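PDB 3GJY: spermidine synthase, which probably catalyses the transfer of an aminopropyl group from decarboxylated S-adenosylmethionine to putrescine, giving spermidine in polyamine biosynthesis. Local coordinates for residues Ala88-Cys101 with Phe107-Glu120. Numbering follows the deposited sequence. Where two conformers were deposited one is given.
Sequences ASKLRITHLGGGAC and FADVYPQSRNTVVE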
ATOM      1  N   ALA A  88      -6.415 -12.310 -13.257  1.00 15.47           N
ATOM      2  CA  ALA A  88      -7.117 -11.058 -13.021  1.00 16.56           C
ATOM      3  C   ALA A  88      -8.623 -11.205 -12.945  1.00 16.90           C
ATOM      4  O   ALA A  88      -9.295 -10.369 -12.321  1.00 17.14           O
ATOM      5  CB  ALA A  88      -6.741 -10.029 -14.114  1.00 17.79           C
ATOM      6  N   SER A  89      -9.166 -12.224 -13.626  1.00 17.04           N
ATOM      7  CA  SER A  89     -10.623 -12.370 -13.673  1.00 17.98           C
ATOM      8  C   SER A  89     -11.211 -12.806 -12.335  1.00 18.07           C
ATOM      9  O   SER A  89     -12.437 -12.743 -12.137  1.00 19.61           O
ATOM     10  CB  SER A  89     -11.044 -13.339 -14.797  1.00 18.63           C
ATOM     11  OG  SER A  89     -10.688 -14.639 -14.460  1.00 21.48           O
ATOM     12  N   LYS A  90     -10.356 -13.227 -11.410  1.00 16.13           N
ATOM     13  CA  LYS A  90     -10.847 -13.650 -10.097  1.00 16.78           C
ATOM     14  C   LYS A  90     -10.047 -13.048  -8.931  1.00 14.95           C
ATOM     15  O   LYS A  90     -10.066 -13.540  -7.782  1.00 16.73           O
ATOM     16  CB  LYS A  90     -10.983 -15.157 -10.023  1.00 17.96           C
ATOM     17  CG  LYS A  90      -9.745 -15.919 -10.313  1.00 18.32           C
ATOM     18  CD  LYS A  90      -9.911 -17.379  -9.893  1.00 20.60           C
ATOM     19  CE  LYS A  90      -8.659 -18.164 -10.131  1.00 21.31           C
ATOM     20  NZ  LYS A  90      -8.906 -19.563  -9.629  1.00 23.75           N
ATOM     21  N   LEU A  91      -9.402 -11.930  -9.234  1.00 12.90           N
ATOM     22  CA  LEU A  91      -8.481 -11.310  -8.297  1.00 12.37           C
ATOM     23  C   LEU A  91      -9.186 -10.733  -7.071  1.00 12.05           C
ATOM     24  O   LEU A  91     -10.196 -10.027  -7.209  1.00 12.24           O
ATOM     25  CB  LEU A  91      -7.714 -10.213  -9.068  1.00 14.16           C
ATOM     26  CG  LEU A  91      -6.421  -9.776  -8.388  1.00 16.23           C
ATOM     27  CD1 LEU A  91      -5.386 -10.873  -8.490  1.00 16.62           C
ATOM     28  CD2 LEU A  91      -5.915  -8.510  -9.082  1.00 21.02           C
ATOM     29  N   ARG A  92      -8.610 -10.976  -5.889  1.00 10.96           N
ATOM     30  CA  ARG A  92      -9.110 -10.455  -4.597  1.00 10.71           C
ATOM     31  C   ARG A  92      -7.964  -9.660  -3.995  1.00 10.26           C
ATOM     32  O   ARG A  92      -6.917 -10.217  -3.651  1.00 10.64           O
ATOM     33  CB  ARG A  92      -9.515 -11.582  -3.644  1.00 11.38           C
ATOM     34  CG  ARG A  92     -10.561 -12.486  -4.208  1.00 12.56           C
ATOM     35  CD  ARG A  92     -10.548 -13.866  -3.524  1.00 13.95           C
ATOM     36  NE  ARG A  92      -9.266 -14.527  -3.732  1.00 13.31           N
ATOM     37  CZ  ARG A  92      -8.905 -15.671  -3.151  1.00 13.57           C
ATOM     38  NH1 ARG A  92      -9.744 -16.260  -2.300  1.00 15.60           N
ATOM     39  NH2 ARG A  92      -7.681 -16.173  -3.370  1.00 14.09           N
ATOM     40  N   ILE A  93      -8.148  -8.336  -3.880  1.00  9.95           N
ATOM     41  CA  ILE A  93      -7.128  -7.468  -3.300  1.00 10.53           C
ATOM     42  C   ILE A  93      -7.645  -6.878  -1.980  1.00  9.54           C
ATOM     43  O   ILE A  93      -8.717  -6.240  -1.989  1.00 10.27           O
ATOM     44  CB  ILE A  93      -6.718  -6.317  -4.246  1.00 10.47           C
ATOM     45  CG1 ILE A  93      -6.341  -6.837  -5.644  1.00 11.54           C
ATOM     46  CG2 ILE A  93      -5.574  -5.479  -3.576  1.00 12.72           C
ATOM     47  CD1 ILE A  93      -5.983  -5.730  -6.614  1.00 15.21           C
ATOM     48  N   THR A  94      -6.896  -7.080  -0.887  1.00 11.03           N
ATOM     49  CA  THR A  94      -7.215  -6.461   0.406  1.00 10.78           C
ATOM     50  C   THR A  94      -6.318  -5.281   0.624  1.00 10.67           C
ATOM     51  O   THR A  94      -5.076  -5.415   0.508  1.00 11.54           O
ATOM     52  CB  THR A  94      -7.003  -7.479   1.563  1.00 11.33           C
ATOM     53  OG1 THR A  94      -7.966  -8.501   1.390  1.00 12.54           O
ATOM     54  CG2 THR A  94      -7.163  -6.843   2.966  1.00 12.83           C
ATOM     55  N   HIS A  95      -6.938  -4.141   0.938  1.00 10.28           N
ATOM     56  CA  HIS A  95      -6.238  -2.897   1.205  1.00  9.42           C
ATOM     57  C   HIS A  95      -6.331  -2.615   2.685  1.00 10.18           C
ATOM     58  O   HIS A  95      -7.434  -2.335   3.200  1.00 11.51           O
ATOM     59  CB  HIS A  95      -6.881  -1.744   0.408  1.00  9.72           C
ATOM     60  CG  HIS A  95      -6.867  -1.959  -1.057  1.00 10.06           C
ATOM     61  ND1 HIS A  95      -5.993  -1.298  -1.898  1.00 12.06           N
ATOM     62  CD2 HIS A  95      -7.658  -2.732  -1.847  1.00 10.38           C
ATOM     63  CE1 HIS A  95      -6.239  -1.675  -3.143  1.00 12.91           C
ATOM     64  NE2 HIS A  95      -7.232  -2.557  -3.141  1.00 11.17           N
ATOM     65  N   LEU A  96      -5.203  -2.777   3.369  1.00 10.26           N
ATOM     66  CA  LEU A  96      -5.166  -2.462   4.814  1.00 10.43           C
ATOM     67  C   LEU A  96      -4.806  -0.983   4.940  1.00 11.64           C
ATOM     68  O   LEU A  96      -3.634  -0.577   4.795  1.00 12.96           O
ATOM     69  CB  LEU A  96      -4.162  -3.368   5.549  1.00 11.66           C
ATOM     70  CG  LEU A  96      -4.469  -4.862   5.486  1.00 11.78           C
ATOM     71  CD1 LEU A  96      -3.338  -5.657   6.107  1.00 14.87           C
ATOM     72  CD2 LEU A  96      -5.844  -5.249   6.079  1.00 13.82           C
ATOM     73  N   GLY A  97      -5.826  -0.155   5.115  1.00 12.12           N
ATOM     74  CA  GLY A  97      -5.673   1.308   4.916  1.00 14.02           C
ATOM     75  C   GLY A  97      -5.710   1.723   3.461  1.00 15.93           C
ATOM     76  O   GLY A  97      -5.492   0.921   2.555  1.00 17.91           O
ATOM     77  N   GLY A  98      -5.882   2.999   3.218  1.00 17.47           N
ATOM     78  CA  GLY A  98      -5.702   3.479   1.850  1.00 18.51           C
ATOM     79  C   GLY A  98      -6.504   4.727   1.632  1.00 20.54           C
ATOM     80  O   GLY A  98      -7.730   4.626   1.488  1.00 21.45           O
ATOM     81  N   GLY A  99      -5.817   5.877   1.580  1.00 21.67           N
ATOM     82  CA  GLY A  99      -6.485   7.166   1.568  1.00 21.18           C
ATOM     83  C   GLY A  99      -7.464   7.298   0.423  1.00 20.37           C
ATOM     84  O   GLY A  99      -7.128   7.039  -0.740  1.00 21.36           O
ATOM     85  N   ALA A 100      -8.672   7.704   0.799  1.00 21.03           N
ATOM     86  CA  ALA A 100      -9.780   7.890  -0.068  1.00 17.80           C
ATOM     87  C   ALA A 100     -10.221   6.657  -0.868  1.00 15.12           C
ATOM     88  O   ALA A 100     -10.964   6.832  -1.816  1.00 14.19           O
ATOM     89  CB  ALA A 100      -9.484   9.082  -1.048  1.00 19.51           C
ATOM     90  N   CYS A 101      -9.718   5.451  -0.551  1.00 13.18           N
ATOM     91  CA  CYS A 101      -9.922   4.276  -1.417  1.00 12.67           C
ATOM     92  C   CYS A 101      -9.378   4.430  -2.834  1.00 12.75           C
ATOM     93  O   CYS A 101      -9.825   3.738  -3.746  1.00 12.52           O
ATOM     94  CB  CYS A 101     -11.410   3.902  -1.491  1.00 13.57           C
ATOM     95  SG  CYS A 101     -12.150   3.431   0.085  1.00 16.10           S
ATOM     96  N   PHE A 107      -7.147  -0.132  -8.970  1.00 11.14           N
ATOM     97  CA  PHE A 107      -7.109  -1.542  -9.345  1.00 11.09           C
ATOM     98  C   PHE A 107      -8.445  -2.034  -9.851  1.00 11.89           C
ATOM     99  O   PHE A 107      -8.503  -2.922 -10.703  1.00 11.64           O
ATOM    100  CB  PHE A 107      -6.596  -2.438  -8.208  1.00 11.94           C
ATOM    101  CG  PHE A 107      -5.116  -2.320  -7.994  1.00 10.95           C
ATOM    102  CD1 PHE A 107      -4.240  -2.786  -8.941  1.00 12.63           C
ATOM    103  CD2 PHE A 107      -4.618  -1.639  -6.902  1.00 14.06           C
ATOM    104  CE1 PHE A 107      -2.856  -2.649  -8.757  1.00 13.71           C
ATOM    105  CE2 PHE A 107      -3.237  -1.470  -6.725  1.00 14.24           C
ATOM    106  CZ  PHE A 107      -2.358  -1.986  -7.664  1.00 12.40           C
ATOM    107  N   ALA A 108      -9.527  -1.482  -9.309  1.00 11.40           N
ATOM    108  CA  ALA A 108     -10.865  -1.878  -9.790  1.00 11.71           C
ATOM    109  C   ALA A 108     -11.050  -1.516 -11.278  1.00 11.63           C
ATOM    110  O   ALA A 108     -11.741  -2.234 -12.026  1.00 12.43           O
ATOM    111  CB  ALA A 108     -11.952  -1.262  -8.957  1.00 11.65           C
ATOM    112  N   ASP A 109     -10.418  -0.422 -11.714  1.00 11.98           N
ATOM    113  CA  ASP A 109     -10.544  -0.056 -13.125  1.00 12.41           C
ATOM    114  C   ASP A 109      -9.589  -0.844 -14.038  1.00 13.33           C
ATOM    115  O   ASP A 109      -9.969  -1.287 -15.134  1.00 14.31           O
ATOM    116  CB  ASP A 109     -10.303   1.443 -13.314  1.00 12.81           C
ATOM    117  CG  ASP A 109     -10.735   1.911 -14.691  1.00 14.09           C
ATOM    118  OD1 ASP A 109     -11.954   1.865 -14.966  1.00 16.40           O
ATOM    119  OD2 ASP A 109      -9.860   2.306 -15.488  1.00 17.24           O
ATOM    120  N   VAL A 110      -8.356  -1.022 -13.567  1.00 12.51           N
ATOM    121  CA  VAL A 110      -7.363  -1.794 -14.327  1.00 13.47           C
ATOM    122  C   VAL A 110      -7.805  -3.257 -14.496  1.00 13.35           C
ATOM    123  O   VAL A 110      -7.640  -3.843 -15.582  1.00 15.27           O
ATOM    124  CB  VAL A 110      -5.998  -1.737 -13.650  1.00 13.10           C
ATOM    125  CG1 VAL A 110      -4.975  -2.675 -14.332  1.00 14.70           C
ATOM    126  CG2 VAL A 110      -5.486  -0.296 -13.697  1.00 14.42           C
ATOM    127  N   TYR A 111      -8.398  -3.799 -13.433  1.00 12.98           N
ATOM    128  CA  TYR A 111      -8.847  -5.177 -13.394  1.00 13.08           C
ATOM    129  C   TYR A 111     -10.335  -5.168 -13.097  1.00 13.22           C
ATOM    130  O   TYR A 111     -10.756  -5.212 -11.937  1.00 12.77           O
ATOM    131  CB  TYR A 111      -8.067  -5.922 -12.310  1.00 13.13           C
ATOM    132  CG  TYR A 111      -6.565  -5.942 -12.512  1.00 12.10           C
ATOM    133  CD1 TYR A 111      -6.010  -6.582 -13.641  1.00 13.73           C
ATOM    134  CD2 TYR A 111      -5.710  -5.340 -11.586  1.00 13.59           C
ATOM    135  CE1 TYR A 111      -4.628  -6.614 -13.869  1.00 12.04           C
ATOM    136  CE2 TYR A 111      -4.306  -5.365 -11.775  1.00 14.32           C
ATOM    137  CZ  TYR A 111      -3.776  -6.005 -12.930  1.00 12.71           C
ATOM    138  OH  TYR A 111      -2.422  -6.068 -13.096  1.00 13.66           O
ATOM    139  N   PRO A 112     -11.169  -5.060 -14.151  1.00 14.64           N
ATOM    140  CA  PRO A 112     -12.591  -4.763 -13.923  1.00 15.47           C
ATOM    141  C   PRO A 112     -13.420  -5.870 -13.291  1.00 15.47           C
ATOM    142  O   PRO A 112     -14.583  -5.620 -12.918  1.00 15.88           O
ATOM    143  CB  PRO A 112     -13.107  -4.395 -15.329  1.00 16.29           C
ATOM    144  CG  PRO A 112     -12.118  -4.964 -16.271  1.00 18.11           C
ATOM    145  CD  PRO A 112     -10.793  -4.966 -15.576  1.00 15.57           C
ATOM    146  N   GLN A 113     -12.828  -7.058 -13.145  1.00 14.99           N
ATOM    147  CA  GLN A 113     -13.467  -8.185 -12.454  0.50 15.34           C
ATOM    148  C   GLN A 113     -12.909  -8.391 -11.054  1.00 14.70           C
ATOM    149  O   GLN A 113     -13.349  -9.300 -10.338  1.00 16.62           O
ATOM    150  CB  GLN A 113     -13.309  -9.464 -13.275  0.50 16.20           C
ATOM    151  CG  GLN A 113     -13.990  -9.375 -14.636  0.50 16.39           C
ATOM    152  CD  GLN A 113     -13.785 -10.609 -15.477  0.50 19.54           C
ATOM    153  OE1 GLN A 113     -12.759 -10.769 -16.143  0.50 20.95           O
ATOM    154  NE2 GLN A 113     -14.770 -11.480 -15.470  0.50 23.30           N
ATOM    155  N   SER A 114     -11.927  -7.569 -10.668  1.00 13.63           N
ATOM    156  CA  SER A 114     -11.335  -7.691  -9.327  1.00 12.81           C
ATOM    157  C   SER A 114     -12.291  -7.227  -8.227  1.00 12.33           C
ATOM    158  O   SER A 114     -13.186  -6.398  -8.461  1.00 13.40           O
ATOM    159  CB  SER A 114      -9.996  -6.938  -9.242  1.00 13.24           C
ATOM    160  OG  SER A 114     -10.162  -5.519  -9.306  1.00 13.22           O
ATOM    161  N   ARG A 115     -12.117  -7.825  -7.061  1.00 12.05           N
ATOM    162  CA  ARG A 115     -12.814  -7.414  -5.860  1.00 11.80           C
ATOM    163  C   ARG A 115     -11.814  -6.789  -4.918  1.00 11.47           C
ATOM    164  O   ARG A 115     -10.884  -7.479  -4.470  1.00 12.92           O
ATOM    165  CB  ARG A 115     -13.448  -8.618  -5.181  1.00 12.04           C
ATOM    166  CG  ARG A 115     -14.678  -9.161  -5.931  1.00 14.71           C
ATOM    167  CD  ARG A 115     -15.427 -10.219  -5.133  1.00 20.27           C
ATOM    168  NE  ARG A 115     -14.743 -11.498  -5.182  1.00 21.94           N
ATOM    169  CZ  ARG A 115     -14.915 -12.493  -4.296  1.00 21.56           C
ATOM    170  NH1 ARG A 115     -15.706 -12.335  -3.218  1.00 21.92           N
ATOM    171  NH2 ARG A 115     -14.261 -13.658  -4.467  1.00 21.51           N
ATOM    172  N   ASN A 116     -11.988  -5.501  -4.616  1.00 10.53           N
ATOM    173  CA  ASN A 116     -11.063  -4.761  -3.729  1.00 10.16           C
ATOM    174  C   ASN A 116     -11.771  -4.472  -2.426  1.00 10.35           C
ATOM    175  O   ASN A 116     -12.841  -3.864  -2.441  1.00 12.15           O
ATOM    176  CB  ASN A 116     -10.657  -3.427  -4.377  1.00 11.20           C
ATOM    177  CG  ASN A 116      -9.795  -3.633  -5.611  1.00 10.38           C
ATOM    178  OD1 ASN A 116      -8.541  -3.604  -5.526  1.00 11.11           O
ATOM    179  ND2 ASN A 116     -10.431  -3.926  -6.739  1.00 11.55           N
ATOM    180  N   THR A 117     -11.212  -4.948  -1.323  1.00 10.45           N
ATOM    181  CA  THR A 117     -11.789  -4.682  -0.002  1.00  9.98           C
ATOM    182  C   THR A 117     -10.855  -3.755   0.749  1.00 10.43           C
ATOM    183  O   THR A 117      -9.676  -4.078   0.891  1.00 11.77           O
ATOM    184  CB  THR A 117     -11.990  -5.983   0.773  1.00 11.25           C
ATOM    185  OG1 THR A 117     -12.877  -6.817   0.021  1.00 13.37           O
ATOM    186  CG2 THR A 117     -12.572  -5.730   2.135  1.00 14.05           C
ATOM    187  N   VAL A 118     -11.371  -2.617   1.198  1.00 10.90           N
ATOM    188  CA  VAL A 118     -10.572  -1.634   1.924  1.00 10.40           C
ATOM    189  C   VAL A 118     -10.995  -1.686   3.384  1.00 11.08           C
ATOM    190  O   VAL A 118     -12.164  -1.515   3.687  1.00 12.55           O
ATOM    191  CB  VAL A 118     -10.772  -0.186   1.350  1.00 11.17           C
ATOM    192  CG1 VAL A 118      -9.867   0.806   2.106  1.00 13.28           C
ATOM    193  CG2 VAL A 118     -10.477  -0.150  -0.167  1.00 11.58           C
ATOM    194  N   VAL A 119     -10.034  -1.886   4.270  1.00 10.94           N
ATOM    195  CA  VAL A 119     -10.269  -1.855   5.712  1.00 11.47           C
ATOM    196  C   VAL A 119      -9.831  -0.486   6.197  1.00 11.34           C
ATOM    197  O   VAL A 119      -8.622  -0.142   6.174  1.00 12.93           O
ATOM    198  CB  VAL A 119      -9.505  -2.956   6.469  1.00 10.91           C
ATOM    199  CG1 VAL A 119      -9.838  -2.886   7.985  1.00 14.55           C
ATOM    200  CG2 VAL A 119      -9.797  -4.332   5.859  1.00 14.47           C
ATOM    201  N   GLU A 120     -10.820   0.317   6.584  1.00 11.51           N
ATOM    202  CA  GLU A 120     -10.580   1.721   6.963  1.00 12.21           C
ATOM    203  C   GLU A 120     -11.022   1.927   8.413  1.00 13.49           C
ATOM    204  O   GLU A 120     -12.160   1.591   8.771  1.00 14.47           O
ATOM    205  CB  GLU A 120     -11.398   2.628   6.017  1.00 12.82           C
ATOM    206  CG  GLU A 120     -11.486   4.088   6.488  1.00 12.70           C
ATOM    207  CD  GLU A 120     -10.105   4.681   6.733  1.00 15.63           C
ATOM    208  OE1 GLU A 120      -9.162   4.411   5.946  1.00 19.17           O
ATOM    209  OE2 GLU A 120      -9.950   5.413   7.709  1.00 17.42           O
TER
HETATM  210  O   HOH W   1     -10.194  -8.118 -13.788  1.00 15.97           O
HETATM  211  O   HOH W   2     -13.980 -12.022  -9.659  1.00 30.35           O
HETATM  212  O   HOH W   3     -12.658 -11.480  -7.798  1.00 27.01           O
HETATM  213  O   HOH W   4      -6.689   4.716   5.336  1.00 25.93           O
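I93 CD1 packs against F107 CB at 3.7 Å, and the two side chains cross at about a right angle. I93 CG1 lies anti to the carbonyl carbon, and CD1 continues the extended chain toward helix 102-110. Farther along this face, V118 CG2 touches H95 CB and C101 SG. Toward the start of the strands, L91 CD2 meets Y111 CD2 and A88 CB meets Y111 CD1, both coming in obliquely. On the other face, L96 and V119 lie side by side.

A polar pair is set into the I93 face. H95 NE2 donates to N116 OD1 over 2.9 Å, nearly straight at 169°. The N-H meets a lone pair of N116 OD1 in the carbonyl plane, and OD1 lies in the ring plane of H95. The amide is turned 39° from the ring. N116 ND2 donates to S114 OG and to R140 O, so both ends of this buried amide are held.

Strands 92-96 and 115-120 run parallel, 16° apart. Six backbone hydrogen bonds join the strands and their immediate ends, from R115 N to L91 O through G97 N to V119 O. R92 and R115 lie alongside on the T94 face, with R92 NH2 salt-bridged to D161.

At the outer edge, one water links A88 O to Q113 N. At the far end, another accepts from G98 N (2.8 Å) and donates to E120 OE1 (2.6 Å); E120 OE2 accepts from D122 N. Strand, G97-G99 loop, helix 102-110 and strand form the beta-alpha-beta unit of a Rossmann-like AdoMet-dependent methyltransferase fold, whose glycine loop and acidic strand end probably border the nucleoside pocket.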